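Galactonate dehydratase (Zobellia galactanivorans, PDB 5OLC) is an enzyme of the enolase superfamily, joining an N-terminal domain of the mandelate racemase/muconate lactonizing type to a C-terminal domain of the TIM-barrel class. Local coordinates at residues 169-174 and 195-200; 227-232 and 252-257. All coordinates share one frame; numbering follows the deposited sequence.

Interaction 1 (169-174 and 195-200); sequences KATKMK and PDMRLM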
ATOM      1  N   LYS A 169      19.185   6.418  38.688  1.00 80.35           N
ATOM      2  CA  LYS A 169      17.784   5.996  38.617  1.00 79.06           C
ATOM      3  C   LYS A 169      17.565   4.898  37.569  1.00 82.71           C
ATOM      4  O   LYS A 169      16.530   4.219  37.581  1.00 82.13           O
ATOM      5  CB  LYS A 169      16.868   7.211  38.334  1.00 80.43           C
ATOM      6  CG  LYS A 169      17.136   8.470  39.185  1.00 80.78           C
ATOM      7  CD  LYS A 169      16.621   8.378  40.635  1.00 80.64           C
ATOM      8  CE  LYS A 169      16.824   9.656  41.420  1.00 87.44           C
ATOM      9  NZ  LYS A 169      18.230   9.836  41.886  1.00 95.65           N
ATOM     10  N   ALA A 170      18.550   4.725  36.670  1.00 79.39           N
ATOM     11  CA  ALA A 170      18.529   3.749  35.582  1.00 78.89           C
ATOM     12  C   ALA A 170      19.926   3.272  35.207  1.00 80.90           C
ATOM     13  O   ALA A 170      20.896   4.023  35.358  1.00 79.77           O
ATOM     14  CB  ALA A 170      17.861   4.360  34.363  1.00 79.83           C
ATOM     15  N   THR A 171      20.025   2.033  34.689  1.00 77.14           N
ATOM     16  CA  THR A 171      21.297   1.460  34.245  1.00 77.28           C
ATOM     17  C   THR A 171      21.133   0.612  32.977  1.00 80.98           C
ATOM     18  O   THR A 171      20.178  -0.160  32.874  1.00 80.72           O
ATOM     19  CB  THR A 171      22.036   0.721  35.387  1.00 87.24           C
ATOM     20  OG1 THR A 171      23.318   0.292  34.927  1.00 85.68           O
ATOM     21  CG2 THR A 171      21.246  -0.459  35.966  1.00 86.82           C
ATOM     22  N   LYS A 172      22.068   0.766  32.015  1.00 77.23           N
ATOM     23  CA  LYS A 172      22.059   0.019  30.751  1.00 77.02           C
ATOM     24  C   LYS A 172      23.148  -1.052  30.711  1.00 82.95           C
ATOM     25  O   LYS A 172      24.348  -0.751  30.762  1.00 82.75           O
ATOM     26  CB  LYS A 172      22.147   0.953  29.535  1.00 78.52           C
ATOM     27  CG  LYS A 172      21.886   0.255  28.209  1.00 82.15           C
ATOM     28  CD  LYS A 172      22.114   1.179  27.037  1.00 93.00           C
ATOM     29  CE  LYS A 172      23.518   1.116  26.487  1.00108.20           C
ATOM     30  NZ  LYS A 172      23.744   2.138  25.436  1.00117.73           N
ATOM     31  N   MET A 173      22.714  -2.306  30.595  1.00 80.88           N
ATOM     32  CA  MET A 173      23.593  -3.473  30.553  1.00 80.92           C
ATOM     33  C   MET A 173      23.785  -4.038  29.141  1.00 84.57           C
ATOM     34  O   MET A 173      22.866  -3.974  28.315  1.00 83.59           O
ATOM     35  CB  MET A 173      23.107  -4.553  31.533  1.00 83.38           C
ATOM     36  CG  MET A 173      21.731  -5.095  31.223  1.00 87.34           C
ATOM     37  SD  MET A 173      21.329  -6.531  32.219  1.00 92.12           S
ATOM     38  CE  MET A 173      22.529  -7.760  31.548  1.00 89.11           C
ATOM     39  N   LYS A 174      24.988  -4.586  28.869  1.00 81.47           N
ATOM     40  CA  LYS A 174      25.301  -5.169  27.569  1.00 81.20           C
ATOM     41  C   LYS A 174      24.990  -6.647  27.546  1.00 86.79           C
ATOM     42  O   LYS A 174      25.354  -7.372  28.473  1.00 86.75           O
ATOM     43  CB  LYS A 174      26.744  -4.898  27.151  1.00 83.04           C
ATOM     44  N   PRO A 195      13.277  -3.493  42.516  1.00 98.91           N
ATOM     45  CA  PRO A 195      12.276  -3.077  41.525  1.00 98.74           C
ATOM     46  C   PRO A 195      12.242  -1.584  41.170  1.00102.26           C
ATOM     47  O   PRO A 195      11.725  -1.230  40.106  1.00102.14           O
ATOM     48  CB  PRO A 195      10.961  -3.526  42.165  1.00100.48           C
ATOM     49  CG  PRO A 195      11.218  -3.501  43.638  1.00104.58           C
ATOM     50  CD  PRO A 195      12.701  -3.529  43.877  1.00100.09           C
ATOM     51  N   ASP A 196      12.761  -0.721  42.059  1.00 97.61           N
ATOM     52  CA  ASP A 196      12.713   0.731  41.914  1.00 96.99           C
ATOM     53  C   ASP A 196      13.618   1.309  40.823  1.00 98.44           C
ATOM     54  O   ASP A 196      13.268   2.340  40.239  1.00 98.24           O
ATOM     55  CB  ASP A 196      12.992   1.404  43.263  1.00 99.39           C
ATOM     56  CG  ASP A 196      12.054   0.941  44.354  1.00116.14           C
ATOM     57  OD1 ASP A 196      10.825   1.106  44.192  1.00118.51           O
ATOM     58  OD2 ASP A 196      12.545   0.389  45.361  1.00123.73           O
ATOM     59  N   MET A 197      14.766   0.672  40.549  1.00 92.46           N
ATOM     60  CA  MET A 197      15.694   1.180  39.535  1.00 90.99           C
ATOM     61  C   MET A 197      15.364   0.632  38.144  1.00 90.24           C
ATOM     62  O   MET A 197      15.109  -0.571  38.011  1.00 89.99           O
ATOM     63  CB  MET A 197      17.146   0.855  39.926  1.00 93.50           C
ATOM     64  CG  MET A 197      18.158   1.733  39.245  1.00 97.40           C
ATOM     65  SD  MET A 197      19.834   1.091  39.435  1.00101.88           S
ATOM     66  CE  MET A 197      20.743   2.329  38.585  1.00 98.42           C
ATOM     67  N   ARG A 198      15.375   1.513  37.112  1.00 82.67           N
ATOM     68  CA  ARG A 198      15.124   1.129  35.712  1.00 80.36           C
ATOM     69  C   ARG A 198      16.334   0.381  35.139  1.00 80.82           C
ATOM     70  O   ARG A 198      17.475   0.677  35.501  1.00 80.93           O
ATOM     71  CB  ARG A 198      14.822   2.351  34.834  1.00 78.01           C
ATOM     72  CG  ARG A 198      13.452   2.970  35.035  1.00 81.11           C
ATOM     73  CD  ARG A 198      13.146   4.079  34.022  1.00 82.32           C
ATOM     74  NE  ARG A 198      14.194   5.101  33.885  1.00 83.15           N
ATOM     75  CZ  ARG A 198      14.348   6.141  34.698  1.00 96.57           C
ATOM     76  NH1 ARG A 198      13.549   6.299  35.747  1.00 89.66           N
ATOM     77  NH2 ARG A 198      15.328   7.014  34.489  1.00 76.77           N
ATOM     78  N   LEU A 199      16.086  -0.568  34.240  1.00 73.79           N
ATOM     79  CA  LEU A 199      17.134  -1.379  33.633  1.00 72.24           C
ATOM     80  C   LEU A 199      16.862  -1.587  32.134  1.00 72.35           C
ATOM     81  O   LEU A 199      15.747  -1.953  31.760  1.00 72.18           O
ATOM     82  CB  LEU A 199      17.228  -2.719  34.402  1.00 72.31           C
ATOM     83  CG  LEU A 199      18.194  -3.790  33.905  1.00 77.19           C
ATOM     84  CD1 LEU A 199      19.642  -3.420  34.203  1.00 77.69           C
ATOM     85  CD2 LEU A 199      17.877  -5.110  34.548  1.00 80.22           C
ATOM     86  N   MET A 200      17.882  -1.342  31.284  1.00 65.47           N
ATOM     87  CA  MET A 200      17.795  -1.492  29.820  1.00 63.62           C
ATOM     88  C   MET A 200      18.850  -2.480  29.310  1.00 67.98           C
ATOM     89  O   MET A 200      19.936  -2.548  29.881  1.00 67.88           O
ATOM     90  CB  MET A 200      17.970  -0.139  29.101  1.00 64.83           C
ATOM     91  CG  MET A 200      16.935   0.903  29.464  1.00 66.98           C
ATOM     92  SD  MET A 200      17.310   1.837  30.973  1.00 69.62           S
ATOM     93  CE  MET A 200      18.538   2.881  30.396  1.00 65.65           C
TER

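Interaction 2 (227-232 and 252-257); sequences FEEPVS and GGECEY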
ATOM      1  N   PHE A 227      15.021  -2.147  24.775  1.00 67.33           N
ATOM      2  CA  PHE A 227      15.969  -3.023  24.114  1.00 66.94           C
ATOM      3  C   PHE A 227      16.665  -2.220  23.009  1.00 69.60           C
ATOM      4  O   PHE A 227      16.047  -1.855  22.003  1.00 67.85           O
ATOM      5  CB  PHE A 227      15.274  -4.297  23.584  1.00 69.17           C
ATOM      6  CG  PHE A 227      16.156  -5.451  23.137  1.00 71.30           C
ATOM      7  CD1 PHE A 227      17.545  -5.356  23.196  1.00 74.79           C
ATOM      8  CD2 PHE A 227      15.594  -6.625  22.641  1.00 73.72           C
ATOM      9  CE1 PHE A 227      18.349  -6.409  22.773  1.00 75.86           C
ATOM     10  CE2 PHE A 227      16.404  -7.686  22.225  1.00 76.62           C
ATOM     11  CZ  PHE A 227      17.775  -7.566  22.286  1.00 74.87           C
ATOM     12  N   GLU A 228      17.959  -1.918  23.243  1.00 66.76           N
ATOM     13  CA  GLU A 228      18.831  -1.144  22.362  1.00 66.81           C
ATOM     14  C   GLU A 228      19.501  -2.017  21.316  1.00 70.04           C
ATOM     15  O   GLU A 228      20.002  -3.097  21.635  1.00 68.76           O
ATOM     16  CB  GLU A 228      19.870  -0.352  23.174  1.00 68.47           C
ATOM     17  CG  GLU A 228      20.346   0.909  22.469  1.00 81.13           C
ATOM     18  CD  GLU A 228      21.357   1.742  23.233  1.00104.77           C
ATOM     19  OE1 GLU A 228      20.984   2.311  24.283  1.00 93.32           O
ATOM     20  OE2 GLU A 228      22.510   1.863  22.759  1.00103.06           O
ATOM     21  N   GLU A 229      19.490  -1.529  20.058  1.00 67.53           N
ATOM     22  CA  GLU A 229      20.042  -2.178  18.863  1.00 68.01           C
ATOM     23  C   GLU A 229      19.808  -3.732  18.870  1.00 72.62           C
ATOM     24  O   GLU A 229      20.781  -4.495  18.873  1.00 73.06           O
ATOM     25  CB  GLU A 229      21.525  -1.776  18.681  1.00 69.48           C
ATOM     26  CG  GLU A 229      21.729  -0.324  18.273  1.00 81.61           C
ATOM     27  CD  GLU A 229      21.641  -0.014  16.789  1.00104.24           C
ATOM     28  OE1 GLU A 229      22.525  -0.474  16.030  1.00 98.10           O
ATOM     29  OE2 GLU A 229      20.738   0.759  16.396  1.00 94.77           O
ATOM     30  N   PRO A 230      18.534  -4.214  18.936  1.00 68.76           N
ATOM     31  CA  PRO A 230      18.291  -5.671  19.026  1.00 68.56           C
ATOM     32  C   PRO A 230      18.725  -6.521  17.830  1.00 72.67           C
ATOM     33  O   PRO A 230      19.141  -7.659  18.023  1.00 72.88           O
ATOM     34  CB  PRO A 230      16.784  -5.755  19.242  1.00 69.95           C
ATOM     35  CG  PRO A 230      16.250  -4.507  18.636  1.00 73.97           C
ATOM     36  CD  PRO A 230      17.257  -3.473  18.981  1.00 69.75           C
ATOM     37  N   VAL A 231      18.580  -5.993  16.606  1.00 68.97           N
ATOM     38  CA  VAL A 231      18.984  -6.667  15.367  1.00 69.06           C
ATOM     39  C   VAL A 231      19.863  -5.716  14.532  1.00 73.80           C
ATOM     40  O   VAL A 231      20.148  -4.599  14.978  1.00 74.61           O
ATOM     41  CB  VAL A 231      17.802  -7.267  14.547  1.00 73.26           C
ATOM     42  CG1 VAL A 231      17.044  -8.338  15.335  1.00 73.08           C
ATOM     43  CG2 VAL A 231      16.859  -6.181  14.025  1.00 73.04           C
ATOM     44  N   SER A 232      20.293  -6.158  13.336  1.00 69.38           N
ATOM     45  CA  SER A 232      21.109  -5.380  12.406  1.00 68.44           C
ATOM     46  C   SER A 232      20.428  -4.027  12.069  1.00 71.96           C
ATOM     47  O   SER A 232      19.221  -4.028  11.782  1.00 72.35           O
ATOM     48  CB  SER A 232      21.329  -6.182  11.127  1.00 72.02           C
ATOM     49  OG  SER A 232      21.925  -5.412  10.096  1.00 83.29           O
ATOM     50  N   GLY A 252      16.916   2.155  18.784  1.00 55.59           N
ATOM     51  CA  GLY A 252      17.801   2.011  17.635  1.00 56.30           C
ATOM     52  C   GLY A 252      18.082   3.299  16.905  1.00 61.13           C
ATOM     53  O   GLY A 252      17.341   4.270  17.044  1.00 60.42           O
ATOM     54  N   GLY A 253      19.150   3.299  16.126  1.00 59.48           N
ATOM     55  CA  GLY A 253      19.539   4.460  15.343  1.00 59.82           C
ATOM     56  C   GLY A 253      20.964   4.879  15.584  1.00 65.88           C
ATOM     57  O   GLY A 253      21.410   5.846  14.965  1.00 66.31           O
ATOM     58  N   GLU A 254      21.700   4.164  16.488  1.00 62.89           N
ATOM     59  CA  GLU A 254      23.120   4.428  16.772  1.00 62.53           C
ATOM     60  C   GLU A 254      23.815   4.612  15.424  1.00 66.70           C
ATOM     61  O   GLU A 254      24.403   5.657  15.167  1.00 66.93           O
ATOM     62  CB  GLU A 254      23.779   3.210  17.438  1.00 64.04           C
ATOM     63  CG  GLU A 254      23.538   3.003  18.919  1.00 76.83           C
ATOM     64  CD  GLU A 254      24.482   1.972  19.518  1.00 99.76           C
ATOM     65  OE1 GLU A 254      24.007   1.133  20.317  1.00 91.63           O
ATOM     66  OE2 GLU A 254      25.690   1.987  19.176  1.00 94.05           O
ATOM     67  N   CYS A 255      23.633   3.607  14.536  1.00 63.02           N
ATOM     68  CA  CYS A 255      24.188   3.463  13.192  1.00 62.72           C
ATOM     69  C   CYS A 255      23.394   4.212  12.091  1.00 64.17           C
ATOM     70  O   CYS A 255      23.670   4.019  10.900  1.00 62.62           O
ATOM     71  CB  CYS A 255      24.352   1.982  12.862  1.00 63.42           C
ATOM     72  SG  CYS A 255      25.004   0.995  14.233  1.00 67.49           S
ATOM     73  N   GLU A 256      22.445   5.089  12.486  1.00 59.78           N
ATOM     74  CA  GLU A 256      21.676   5.900  11.538  1.00 59.10           C
ATOM     75  C   GLU A 256      22.257   7.305  11.426  1.00 62.77           C
ATOM     76  O   GLU A 256      22.615   7.916  12.431  1.00 61.46           O
ATOM     77  CB  GLU A 256      20.181   5.915  11.872  1.00 60.31           C
ATOM     78  CG  GLU A 256      19.424   4.702  11.361  1.00 67.73           C
ATOM     79  CD  GLU A 256      19.268   4.561   9.856  1.00 82.46           C
ATOM     80  OE1 GLU A 256      19.387   5.576   9.136  1.00 59.65           O
ATOM     81  OE2 GLU A 256      19.005   3.427   9.397  1.00 82.03           O
ATOM     82  N   TYR A 257      22.416   7.778  10.187  1.00 60.81           N
ATOM     83  CA  TYR A 257      23.047   9.054   9.864  1.00 61.54           C
ATOM     84  C   TYR A 257      22.145   9.946   9.017  1.00 64.70           C
ATOM     85  O   TYR A 257      21.495   9.478   8.079  1.00 64.82           O
ATOM     86  CB  TYR A 257      24.380   8.801   9.119  1.00 64.64           C
ATOM     87  CG  TYR A 257      25.410   8.012   9.907  1.00 69.39           C
ATOM     88  CD1 TYR A 257      25.369   6.619   9.952  1.00 72.00           C
ATOM     89  CD2 TYR A 257      26.455   8.654  10.564  1.00 71.19           C
ATOM     90  CE1 TYR A 257      26.302   5.889  10.691  1.00 73.71           C
ATOM     91  CE2 TYR A 257      27.402   7.936  11.297  1.00 72.63           C
ATOM     92  CZ  TYR A 257      27.320   6.553  11.358  1.00 82.58           C
ATOM     93  OH  TYR A 257      28.266   5.844  12.060  1.00 86.41           O
TER

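Interaction 1 (169-174 and 195-200)
Thr-171 and Leu-199 lie side by side on adjacent parallel strands and send their methyls the same way, CG2 of Thr-171 resting 3.8 Å from CD1 of Leu-199. This is the tightly packed face. Leu-199 CD1 is also met by CG of Met-173 at 4.0 Å, and Ile-189 of helix 179-193 touches both Leu-199 and Met-173. Met-197 closes the start of the layer. With CG anti to the backbone N (chi1 -159°) and the chain straight beyond it, its side chain crosses Thr-171 at about a right angle and brings CE within 3.8 Å of Thr-171 CB. The threonine hydroxyl is taken up by the carbonyl of Ala-141 on the next strand.

Four backbone hydrogen bonds stitch the strands in parallel register: Arg-198 N to Lys-169 O (3.0 Å), Thr-171 N to Arg-198 O, Met-200 N to Thr-171 O, and Met-173 N to Met-200 O (2.9 Å). On the other face Ala-170 CB meets Arg-198 CB at 3.7 Å, with Met-200 SD further off at 4.3 Å.

Packing is looser at the partly exposed end. A bend at chi3 (-50°) folds the Arg-198 guanidinium back so that one face lies over Lys-169 O, while NH2 forms a salt bridge with Glu-138. Lys-169 turns its amine to the carbonyls of Gly-167 and Asn-358.

Strand 170-174, helix 179-193 and strand 198-202 form a beta-alpha-beta unit of the barrel. Its chemistry implies a two-sided sheet: apolar packing toward the helix, and charged Arg-198 and Lys-172 on the face of Ala-170, Lys-172 reaching Glu-337.

Interaction 2 (227-232 and 252-257)
Glu-229 reaches across to the loop that follows strand 250-252, where its carboxylate receives the backbone N-H of Gly-253. The side chain sets out toward that loop, and Glu-254 crosses its first part at a slant: Glu-229 CB is 4.2 Å from Glu-254 OE1, and CG comes within 3.4 Å of the same oxygen. A bend at chi2 (-85°) then turns the chain, leaving CD 3.9 Å from Glu-254 CB. At the tip the two oxygens part company. OE2 accepts from Gly-253 N at 3.0 Å in a nearly straight bond (167°), the donor lying almost in line with the C-O bond, while OE1 stands 3.4 Å from Cys-255 SG and takes a weak hydrogen bond from His-205.

Gly-253 has backbone angles that call for glycine, and it opens a type I turn closed by Glu-256 N bonding to Gly-253 O. Arg-98 of the second subunit bonds to Cys-255 O and forms a salt bridge with Glu-256, so the far side of this turn belongs to a subunit interface.

Beside this, Glu-228 OE2 and Glu-254 OE1 approach to 3.0 Å, two acceptors whose carboxylate planes are nearly perpendicular (87°). Lys-172 forms a salt bridge with Glu-228 OE2, and Asp-202 touches both glutamates. Acidic groups gathered at the ends of successive barrel strands are a hallmark of the enolase superfamily, where they commonly hold a divalent metal ion. The acidic cluster here is consistent with such a site, with the Glu-229 to Gly-253 bond probably helping to hold the loop that carries Glu-254.

How the interactions relate
Both interactions are buried and belong to the same barrel sheet, in which strands 198-202 and 224-228 are neighbours, yet their centres lie about 19 Å apart. Interaction 1 pairs two strands through a regular backbone ladder and an apolar layer against a helix. Interaction 2 joins the C-terminal ends of two strands and the loops that follow, with a single hydrogen bond between them and a concentration of carboxylates. Lys-172 of interaction 1 reaches into interaction 2. Chemistry thus shifts from strand pairing with one apolar face to a polar site rich in carboxylates at the strand ends. Interaction 2 alone borders another subunit, whereas 169-174 and 195-200 contact none.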